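Local coordinates for protein endo-1,4-beta-xylanase C (Paenibacillus barcinonensis, PDB 4XUR) that hydrolyses internal beta-1,4 linkages of xylan as a modular endoxylanase, of which this chain is the second CBM22 xylan-binding domain, bound here to xylotetraose, at residues 95-100 against 140-145; 74-79 against 130-135; 26-31 against 62-67. All blocks are in the same frame, centred on the assembly; numbering follows the deposited sequence.

How the contacts relate
All three contacts belong to the beta-sandwich of the xylan-binding domain. Contact 1 is buried and joins strands 90-101 and 139-147 of the sheet that carries the sugar; contact 3 adds the next strand, 63-65, and ties to it the loop 26-31. It is partly buried, with Leu63 and Val64 covered while Asn27 and Arg29 lie at the surface. The two share a charged network, Arg143 meeting Glu65, and both reach the xylose units. Contact 2, partly buried, lies in the other sheet and is almost wholly apolar beyond its backbone bonds. It meets contact 1 through the sandwich interior, where Met144 packs on Ile78, and touches contact 3 where Val132 packs on Leu67.

Contact 1. Residues 95-100 against 140-145; sequences GSLEKE and SGLRMY. With XYP (beta-D-xylopyranose), chain D.
Strands 95-100 and 140-145 run antiparallel, their axes 4.6 Å apart at closest approach, with hydrogen-bonded pairs Ser96-Tyr145, Glu98-Arg143 and Glu100-Gly141; at the far end Ser140 N and Gly141 N both donate to Glu100 O, a classic beta bulge. One face of the ladder is polar and aromatic. There Arg143 reaches between two glutamates of the facing strand: its NH1 donates to the anti lone pair of Glu98 OE2 at 2.8 Å, while its NH2 meets Glu100 OE1 at 3.2 Å from above the carboxylate plane. Both carboxylates stand nearly perpendicular to the guanidinium, at 77° and 86°, and a water joins Arg143 NH1 to Glu100 OE1. Arg143 NE turns to Glu65, giving the group a third acidic partner. Glu100 OE2 takes a short bond of 2.6 Å from Ser140 OG. With CG between the backbone N and the carbonyl carbon (chi1 67°), the Tyr145 ring lies over Ser96, whose CB sits 3.7 Å from the ring centroid in a CH-pi contact. Tyr145 OH donates to O2 of the chain D xylose at 3.0 Å. On the other face Leu97 CD2 packs against Leu142 CD2 at 4.2 Å, toward the sandwich interior. A methionine in place of Arg143 would probably leave Glu100 OE1 and Glu65 OE1 without their cationic partner and take from Glu98 one of three arginines, Arg29 and Arg31 being the others. The interleaved charges probably offset one another and keep the arginine in place, next to a tyrosine that, with Glu147, hydrogen-bonds the sugar.

Contact 2. Residues 74-79 against 130-135; sequences STVHIS and IIVPAE
Three backbone hydrogen bonds join Ser74-Val76 to Ile130-Val132 in an antiparallel ladder: Val132 N donates to Ser74 O, Val76 N to Ile130 O, and Ile130 N to Val76 O, the last at 2.8 Å. Between them Thr75 and Ile131 form a non-hydrogen-bonded pair, and Thr75 CA adds a CA-H...O contact to Ile130 O.

The apolar contacts centre on Ile130. Its CG1 stands between the backbone N and the carbonyl carbon (chi1 63°), a position that brings this branch to Val76 CG2 at 3.7 Å; CD1 beyond it meets Ile78 CD1 at 3.9 Å. Val76 CG2 is also 4.1 Å from Val132 CG2, which makes this one methyl a link between both ends of the ladder. Thr75 and Ile131 lie on the opposite face, where Thr75 OG1 comes 4.0 Å from Ile131 CG1, a loose contact at the margin.

Polar side-chain groups contribute little across the pair. Ser74 OG lies beside Val132 CG2 but is hydrogen-bonded to Gln71 O.

The contact closes one end of the pairing between strands 75-83 and 124-131. Strand 164-173 flanks strand 75-83, with Ile171 against Val76 and Ile78, while Leu67 and Leu70 pack on Val132; across the sandwich Ile78 meets Met144 of strand 139-147.

Contact 3. Residues 26-31 against 62-67; sequences GNWRAR and PLVEVL. With XYP (beta-D-xylopyranose), chain B; XYP (beta-D-xylopyranose), chain C.
Leu63 O accepts the backbone N of Arg29 at 2.8 Å and also receives a CA-H...O contact from Trp28, so the loop residues 28 and 29 close on one carbonyl. With Leu63 N returning a bond to Arg29 O at 3.0 Å, this makes a single antiparallel bridge by which loop 26-31 borders strand 63-65, an outermost strand of the sugar-binding sheet in the beta-sandwich.

Trp28 spreads its indole over Val64, whose CG1 lies 3.5 Å from the centroid of the six-membered ring, 13° off the normal; Pro62 CB touches Trp28 CE3. Leu63 is held between two arginines. Extended from CG to NE, Arg29 runs alongside it and lays one guanidinium face over CD2, while Arg31 crosses at about a right angle and brings NE to CD1. The guanidinium ends continue to Glu98 of contact 1, and Arg31 NH1 also donates to Tyr59 O.

Arg31 belongs to the glycan pocket; its guanidinium also makes a cation-pi contact with Tyr145 and lies beside the chain C xylose. A water links Asn27 O to Glu65 N. At the pocket, O3 of the chain B xylose donates a weak hydrogen bond to Arg31 O at 3.3 Å.

Contact 1. Residues 95-100 against 140-145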
loop_
_atom_site.group_PDB
_atom_site.type_symbol
_atom_site.label_atom_id
_atom_site.label_comp_id
_atom_site.label_asym_id
_atom_site.label_seq_id
_atom_site.Cartn_x
_atom_site.Cartn_y
_atom_site.Cartn_z
ATOM N N GLY A 95 4.571 3.913 -2.155
ATOM C CA GLY A 95 4.398 2.442 -1.977
ATOM C C GLY A 95 5.562 1.927 -1.137
ATOM O O GLY A 95 6.720 2.260 -1.402
ATOM N N SER A 96 5.246 1.109 -0.122
ATOM C CA SER A 96 6.247 0.589 0.821
ATOM C C SER A 96 6.088 -0.896 1.112
ATOM O O SER A 96 5.042 -1.504 0.845
ATOM C CB SER A 96 6.196 1.378 2.101
ATOM O OG SER A 96 6.466 2.736 1.903
ATOM N N LEU A 97 7.148 -1.479 1.669
ATOM C CA LEU A 97 7.182 -2.827 2.082
ATOM C C LEU A 97 7.384 -2.871 3.562
ATOM O O LEU A 97 8.312 -2.236 4.048
ATOM C CB LEU A 97 8.294 -3.631 1.384
ATOM C CG LEU A 97 8.318 -3.622 -0.139
ATOM C CD1 LEU A 97 9.545 -4.401 -0.565
ATOM C CD2 LEU A 97 7.039 -4.174 -0.725
ATOM N N GLU A 98 6.622 -3.727 4.250
ATOM C CA GLU A 98 6.933 -4.094 5.672
ATOM C C GLU A 98 7.480 -5.480 5.718
ATOM O O GLU A 98 6.842 -6.396 5.180
ATOM C CB GLU A 98 5.640 -4.007 6.514
ATOM C CG GLU A 98 5.807 -4.565 7.914
ATOM C CD GLU A 98 4.488 -4.375 8.721
ATOM O OE1 GLU A 98 4.059 -3.234 8.891
ATOM O OE2 GLU A 98 3.861 -5.398 9.056
ATOM N N LYS A 99 8.678 -5.666 6.300
ATOM C CA LYS A 99 9.357 -6.977 6.319
ATOM C C LYS A 99 9.567 -7.514 7.736
ATOM O O LYS A 99 9.965 -6.779 8.618
ATOM C CB LYS A 99 10.686 -6.888 5.590
ATOM C CG LYS A 99 10.548 -6.794 4.102
ATOM C CD LYS A 99 11.948 -6.728 3.468
ATOM C CE LYS A 99 12.268 -5.381 2.959
ATOM N NZ LYS A 99 13.491 -5.425 2.163
ATOM N N GLU A 100 9.266 -8.791 7.902
ATOM C CA GLU A 100 9.418 -9.538 9.154
ATOM C C GLU A 100 10.440 -10.670 8.880
ATOM O O GLU A 100 10.367 -11.356 7.840
ATOM C CB GLU A 100 8.085 -10.161 9.594
ATOM C CG GLU A 100 8.178 -11.020 10.844
ATOM C CD GLU A 100 6.940 -11.838 11.058
ATOM O OE1 GLU A 100 5.978 -11.321 11.565
ATOM O OE2 GLU A 100 6.927 -13.046 10.691
ATOM N N SER A 140 10.109 -13.933 6.844
ATOM C CA SER A 140 8.862 -14.606 7.200
ATOM C C SER A 140 7.580 -13.800 6.931
ATOM O O SER A 140 6.466 -14.355 7.069
ATOM C CB SER A 140 8.891 -15.084 8.654
ATOM O OG SER A 140 9.050 -13.991 9.565
ATOM N N GLY A 141 7.722 -12.551 6.600
ATOM C CA GLY A 141 6.627 -11.659 6.079
ATOM C C GLY A 141 7.122 -10.551 5.190
ATOM O O GLY A 141 8.196 -9.986 5.406
ATOM N N LEU A 142 6.380 -10.274 4.124
ATOM C CA LEU A 142 6.685 -9.192 3.236
ATOM C C LEU A 142 5.347 -8.633 2.741
ATOM O O LEU A 142 4.672 -9.267 1.927
ATOM C CB LEU A 142 7.529 -9.695 2.039
ATOM C CG LEU A 142 8.105 -8.666 1.029
ATOM C CD1 LEU A 142 9.409 -9.184 0.373
ATOM C CD2 LEU A 142 7.136 -8.293 -0.047
ATOM N N ARG A 143 5.010 -7.449 3.210
ATOM C CA ARG A 143 3.662 -6.900 2.984
ATOM C C ARG A 143 3.802 -5.602 2.273
ATOM O O ARG A 143 4.584 -4.711 2.672
ATOM C CB ARG A 143 2.958 -6.704 4.328
ATOM C CG ARG A 143 2.924 -7.912 5.223
ATOM C CD ARG A 143 3.760 -7.752 6.474
ATOM N NE ARG A 143 3.929 -9.029 7.231
ATOM C CZ ARG A 143 4.314 -9.156 8.476
ATOM N NH1 ARG A 143 4.614 -8.129 9.258
ATOM N NH2 ARG A 143 4.371 -10.376 8.992
ATOM N N MET A 144 3.048 -5.470 1.207
ATOM C CA MET A 144 3.025 -4.204 0.486
ATOM C C MET A 144 2.024 -3.259 1.142
ATOM O O MET A 144 1.005 -3.684 1.616
ATOM C CB MET A 144 2.706 -4.397 -0.963
ATOM C CG MET A 144 1.297 -4.882 -1.264
ATOM S SD MET A 144 1.062 -4.946 -3.053
ATOM C CE MET A 144 1.177 -3.196 -3.433
ATOM N N TYR A 145 2.304 -1.948 1.156
ATOM C CA TYR A 145 1.345 -1.002 1.675
ATOM C C TYR A 145 1.504 0.365 1.053
ATOM O O TYR A 145 2.563 0.632 0.435
ATOM C CB TYR A 145 1.384 -0.913 3.224
ATOM C CG TYR A 145 2.610 -0.344 3.870
ATOM C CD1 TYR A 145 3.691 -1.165 4.127
ATOM C CD2 TYR A 145 2.651 0.984 4.338
ATOM C CE1 TYR A 145 4.813 -0.674 4.765
ATOM C CE2 TYR A 145 3.774 1.498 4.977
ATOM C CZ TYR A 145 4.836 0.651 5.215
ATOM O OH TYR A 145 5.981 1.108 5.867
HETATM C C1 XYP D . 7.258 3.368 9.289
HETATM C C2 XYP D . 6.940 4.116 7.994
HETATM C C3 XYP D . 8.005 3.894 6.927
HETATM C C4 XYP D . 9.405 4.155 7.530
HETATM C C5 XYP D . 9.592 3.404 8.852
HETATM O O2 XYP D . 5.710 3.637 7.466
HETATM O O3 XYP D . 7.810 4.754 5.832
HETATM O O4 XYP D . 10.372 3.688 6.560
HETATM O O5 XYP D . 8.585 3.776 9.769
HETATM O O HOH W 1 4.473 -8.780 12.269
#

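Contact 2. Residues 74-79 against 130-135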
loop_
_atom_site.group_PDB
_atom_site.type_symbol
_atom_site.label_atom_id
_atom_site.label_comp_id
_atom_site.label_asym_id
_atom_site.label_seq_id
_atom_site.Cartn_x
_atom_site.Cartn_y
_atom_site.Cartn_z
ATOM N N SER A 74 13.705 -13.890 -5.671
ATOM C CA SER A 74 13.324 -13.443 -7.001
ATOM C C SER A 74 13.181 -11.950 -7.041
ATOM O O SER A 74 13.131 -11.301 -6.008
ATOM C CB SER A 74 12.004 -14.138 -7.423
ATOM O OG SER A 74 10.906 -13.608 -6.680
ATOM N N THR A 75 13.044 -11.400 -8.271
ATOM C CA THR A 75 12.678 -10.003 -8.469
ATOM C C THR A 75 11.260 -10.005 -9.140
ATOM O O THR A 75 10.969 -10.817 -10.056
ATOM C CB THR A 75 13.687 -9.320 -9.394
ATOM O OG1 THR A 75 14.970 -9.388 -8.771
ATOM C CG2 THR A 75 13.324 -7.880 -9.663
ATOM N N VAL A 76 10.378 -9.180 -8.631
ATOM C CA VAL A 76 9.039 -9.077 -9.096
ATOM C C VAL A 76 8.705 -7.597 -9.369
ATOM O O VAL A 76 9.398 -6.726 -8.920
ATOM C CB VAL A 76 8.032 -9.766 -8.148
ATOM C CG1 VAL A 76 8.335 -11.233 -8.010
ATOM C CG2 VAL A 76 8.019 -9.134 -6.752
ATOM N N HIS A 77 7.647 -7.352 -10.157
ATOM C CA HIS A 77 7.203 -5.987 -10.425
ATOM C C HIS A 77 5.891 -5.729 -9.709
ATOM O O HIS A 77 4.959 -6.504 -9.878
ATOM C CB HIS A 77 7.036 -5.750 -11.929
ATOM C CG HIS A 77 6.917 -4.302 -12.287
ATOM N ND1 HIS A 77 7.963 -3.429 -12.187
ATOM C CD2 HIS A 77 5.865 -3.583 -12.767
ATOM C CE1 HIS A 77 7.576 -2.217 -12.578
ATOM N NE2 HIS A 77 6.310 -2.289 -12.933
ATOM N N ILE A 78 5.865 -4.691 -8.875
ATOM C CA ILE A 78 4.638 -4.303 -8.175
ATOM C C ILE A 78 4.125 -2.984 -8.696
ATOM O O ILE A 78 4.878 -1.990 -8.836
ATOM C CB ILE A 78 4.822 -4.191 -6.657
ATOM C CG1 ILE A 78 5.359 -5.481 -6.105
ATOM C CG2 ILE A 78 3.502 -3.812 -6.005
ATOM C CD1 ILE A 78 5.214 -5.639 -4.578
ATOM N N SER A 79 2.838 -2.949 -8.895
ATOM C CA SER A 79 2.124 -1.682 -9.245
ATOM C C SER A 79 0.773 -1.561 -8.597
ATOM O O SER A 79 0.170 -2.527 -8.155
ATOM C CB SER A 79 1.949 -1.609 -10.745
ATOM O OG SER A 79 1.107 -2.683 -11.222
ATOM N N ILE A 130 10.710 -4.891 -7.181
ATOM C CA ILE A 130 11.285 -5.135 -5.829
ATOM C C ILE A 130 11.963 -6.510 -5.779
ATOM O O ILE A 130 11.641 -7.425 -6.552
ATOM C CB ILE A 130 10.214 -5.064 -4.747
ATOM C CG1 ILE A 130 9.158 -6.150 -4.906
ATOM C CG2 ILE A 130 9.605 -3.698 -4.721
ATOM C CD1 ILE A 130 8.753 -6.825 -3.611
ATOM N N ILE A 131 12.882 -6.637 -4.818
ATOM C CA ILE A 131 13.594 -7.878 -4.564
ATOM C C ILE A 131 12.873 -8.540 -3.368
ATOM O O ILE A 131 12.590 -7.906 -2.332
ATOM C CB ILE A 131 15.096 -7.520 -4.231
ATOM C CG1 ILE A 131 15.796 -7.163 -5.509
ATOM C CG2 ILE A 131 15.815 -8.662 -3.488
ATOM C CD1 ILE A 131 16.971 -6.259 -5.320
ATOM N N VAL A 132 12.623 -9.834 -3.510
ATOM C CA VAL A 132 12.129 -10.659 -2.432
ATOM C C VAL A 132 13.393 -11.274 -1.813
ATOM O O VAL A 132 14.089 -12.014 -2.537
ATOM C CB VAL A 132 11.175 -11.761 -2.991
ATOM C CG1 VAL A 132 10.518 -12.514 -1.898
ATOM C CG2 VAL A 132 10.071 -11.093 -3.828
ATOM N N PRO A 133 13.674 -10.990 -0.547
ATOM C CA PRO A 133 14.905 -11.588 0.069
ATOM C C PRO A 133 14.924 -13.122 0.041
ATOM O O PRO A 133 13.834 -13.747 0.048
ATOM C CB PRO A 133 14.871 -11.077 1.476
ATOM C CG PRO A 133 14.046 -9.824 1.442
ATOM C CD PRO A 133 13.005 -10.120 0.394
ATOM N N ALA A 134 16.139 -13.702 0.047
ATOM C CA ALA A 134 16.308 -15.174 -0.114
ATOM C C ALA A 134 15.931 -15.895 1.199
ATOM O O ALA A 134 15.850 -15.300 2.269
ATOM C CB ALA A 134 17.705 -15.503 -0.547
ATOM N N GLU A 135 15.685 -17.213 1.081
ATOM C CA GLU A 135 15.298 -18.047 2.227
ATOM C C GLU A 135 16.234 -17.911 3.393
ATOM O O GLU A 135 15.813 -17.793 4.546
ATOM C CB GLU A 135 15.201 -19.513 1.706
ATOM C CG GLU A 135 15.002 -20.553 2.811
ATOM C CD GLU A 135 13.746 -20.407 3.587
ATOM O OE1 GLU A 135 13.858 -20.538 4.832
ATOM O OE2 GLU A 135 12.679 -20.154 2.978
#

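Contact 3. Residues 26-31 against 62-67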
loop_
_atom_site.group_PDB
_atom_site.type_symbol
_atom_site.label_atom_id
_atom_site.label_comp_id
_atom_site.label_asym_id
_atom_site.label_seq_id
_atom_site.Cartn_x
_atom_site.Cartn_y
_atom_site.Cartn_z
ATOM N N GLY A 26 -10.776 -9.083 1.545
ATOM C CA GLY A 26 -9.700 -10.066 1.475
ATOM C C GLY A 26 -8.832 -10.027 2.716
ATOM O O GLY A 26 -9.335 -9.942 3.829
ATOM N N ASN A 27 -7.519 -10.107 2.519
ATOM C CA ASN A 27 -6.556 -9.982 3.591
ATOM C C ASN A 27 -5.990 -8.596 3.778
ATOM O O ASN A 27 -4.991 -8.403 4.561
ATOM C CB ASN A 27 -5.384 -10.987 3.372
ATOM C CG ASN A 27 -5.847 -12.415 3.389
ATOM O OD1 ASN A 27 -5.557 -13.159 2.476
ATOM N ND2 ASN A 27 -6.610 -12.791 4.417
ATOM N N TRP A 28 -6.615 -7.587 3.153
ATOM C CA TRP A 28 -6.145 -6.240 3.329
ATOM C C TRP A 28 -6.440 -5.788 4.793
ATOM O O TRP A 28 -7.504 -6.104 5.326
ATOM C CB TRP A 28 -6.793 -5.312 2.330
ATOM C CG TRP A 28 -6.254 -5.475 0.928
ATOM C CD1 TRP A 28 -6.671 -6.382 0.012
ATOM C CD2 TRP A 28 -5.190 -4.719 0.312
ATOM N NE1 TRP A 28 -5.943 -6.247 -1.152
ATOM C CE2 TRP A 28 -5.017 -5.227 -1.000
ATOM C CE3 TRP A 28 -4.354 -3.686 0.751
ATOM C CZ2 TRP A 28 -4.073 -4.735 -1.869
ATOM C CZ3 TRP A 28 -3.430 -3.172 -0.111
ATOM C CH2 TRP A 28 -3.261 -3.696 -1.422
ATOM N N ARG A 29 -5.510 -5.080 5.406
ATOM C CA ARG A 29 -5.625 -4.666 6.828
ATOM C C ARG A 29 -5.078 -3.240 7.037
ATOM O O ARG A 29 -4.270 -2.750 6.266
ATOM C CB ARG A 29 -4.979 -5.607 7.819
ATOM C CG ARG A 29 -3.463 -5.788 7.765
ATOM C CD ARG A 29 -2.938 -6.533 8.984
ATOM N NE ARG A 29 -1.493 -6.779 8.943
ATOM C CZ ARG A 29 -0.541 -5.929 9.326
ATOM N NH1 ARG A 29 -0.812 -4.658 9.773
ATOM N NH2 ARG A 29 0.756 -6.335 9.267
ATOM N N ALA A 30 -5.531 -2.633 8.141
ATOM C CA ALA A 30 -4.942 -1.391 8.634
ATOM C C ALA A 30 -3.577 -1.651 9.337
ATOM O O ALA A 30 -3.282 -2.793 9.771
ATOM C CB ALA A 30 -5.945 -0.730 9.616
ATOM N N ARG A 31 -2.790 -0.586 9.538
ATOM C CA ARG A 31 -1.520 -0.651 10.225
ATOM C C ARG A 31 -1.587 -0.115 11.673
ATOM O O ARG A 31 -0.687 -0.368 12.477
ATOM C CB ARG A 31 -0.472 0.110 9.421
ATOM C CG ARG A 31 -0.322 -0.467 8.010
ATOM C CD ARG A 31 0.907 0.114 7.256
ATOM N NE ARG A 31 2.138 -0.406 7.782
ATOM C CZ ARG A 31 3.187 0.332 8.184
ATOM N NH1 ARG A 31 3.132 1.662 8.164
ATOM N NH2 ARG A 31 4.279 -0.298 8.614
ATOM N N PRO A 62 -3.409 1.193 3.645
ATOM C CA PRO A 62 -3.858 -0.194 3.430
ATOM C C PRO A 62 -2.648 -1.133 3.197
ATOM O O PRO A 62 -1.766 -0.766 2.428
ATOM C CB PRO A 62 -4.713 -0.064 2.134
ATOM C CG PRO A 62 -4.069 1.068 1.394
ATOM C CD PRO A 62 -3.450 1.993 2.418
ATOM N N LEU A 63 -2.648 -2.261 3.843
ATOM C CA LEU A 63 -1.523 -3.215 3.747
ATOM C C LEU A 63 -2.067 -4.600 3.443
ATOM O O LEU A 63 -3.139 -4.979 3.944
ATOM C CB LEU A 63 -0.785 -3.269 5.077
ATOM C CG LEU A 63 0.358 -4.261 5.338
ATOM C CD1 LEU A 63 1.352 -3.697 6.373
ATOM C CD2 LEU A 63 -0.074 -5.645 5.867
ATOM N N VAL A 64 -1.285 -5.380 2.705
ATOM C CA VAL A 64 -1.520 -6.806 2.491
ATOM C C VAL A 64 -0.228 -7.639 2.468
ATOM O O VAL A 64 0.776 -7.262 1.841
ATOM C CB VAL A 64 -2.405 -7.006 1.200
ATOM C CG1 VAL A 64 -1.664 -6.618 -0.113
ATOM C CG2 VAL A 64 -2.883 -8.472 1.090
ATOM N N GLU A 65 -0.281 -8.772 3.142
ATOM C CA GLU A 65 0.806 -9.775 3.156
ATOM C C GLU A 65 0.909 -10.370 1.735
ATOM O O GLU A 65 -0.096 -10.922 1.211
ATOM C CB GLU A 65 0.521 -10.868 4.174
ATOM C CG GLU A 65 1.536 -12.002 4.157
ATOM C CD GLU A 65 2.908 -11.617 4.613
ATOM O OE1 GLU A 65 3.050 -11.322 5.819
ATOM O OE2 GLU A 65 3.891 -11.616 3.799
ATOM N N VAL A 66 2.091 -10.312 1.144
ATOM C CA VAL A 66 2.257 -10.924 -0.195
ATOM C C VAL A 66 3.357 -12.000 -0.345
ATOM O O VAL A 66 3.496 -12.561 -1.421
ATOM C CB VAL A 66 2.447 -9.858 -1.281
ATOM C CG1 VAL A 66 1.163 -8.948 -1.367
ATOM C CG2 VAL A 66 3.738 -9.093 -1.081
ATOM N N LEU A 67 4.136 -12.215 0.683
ATOM C CA LEU A 67 5.219 -13.247 0.651
ATOM C C LEU A 67 4.705 -14.603 0.086
ATOM O O LEU A 67 5.340 -15.139 -0.790
ATOM C CB LEU A 67 5.849 -13.461 1.968
ATOM C CG LEU A 67 7.156 -14.267 1.885
ATOM C CD1 LEU A 67 8.176 -13.670 0.887
ATOM C CD2 LEU A 67 7.791 -14.309 3.263
HETATM O O1 XYP B . -0.351 -0.035 16.250
HETATM C C1 XYP B . 0.867 -0.809 16.357
HETATM C C2 XYP B . 1.066 -1.627 15.067
HETATM C C3 XYP B . 2.370 -1.364 14.308
HETATM C C4 XYP B . 2.655 0.135 14.247
HETATM C C5 XYP B . 2.140 0.981 15.441
HETATM O O2 XYP B . 0.959 -3.029 15.303
HETATM O O3 XYP B . 2.197 -1.839 12.926
HETATM O O4 XYP B . 4.064 0.269 14.074
HETATM O O5 XYP B . 1.952 0.104 16.566
HETATM C C1 XYP C . 4.381 1.397 13.083
HETATM C C2 XYP C . 5.487 2.266 13.598
HETATM C C3 XYP C . 5.887 3.324 12.615
HETATM C C4 XYP C . 6.159 2.670 11.245
HETATM C C5 XYP C . 5.002 1.774 10.830
HETATM O O2 XYP C . 5.048 2.898 14.853
HETATM O O3 XYP C . 7.071 3.994 13.031
HETATM O O4 XYP C . 6.317 3.678 10.292
HETATM O O5 XYP C . 4.775 0.783 11.818
HETATM O O HOH W 2 -2.549 -9.519 4.964
HETATM O O HOH W 3 -2.396 -12.061 2.052
#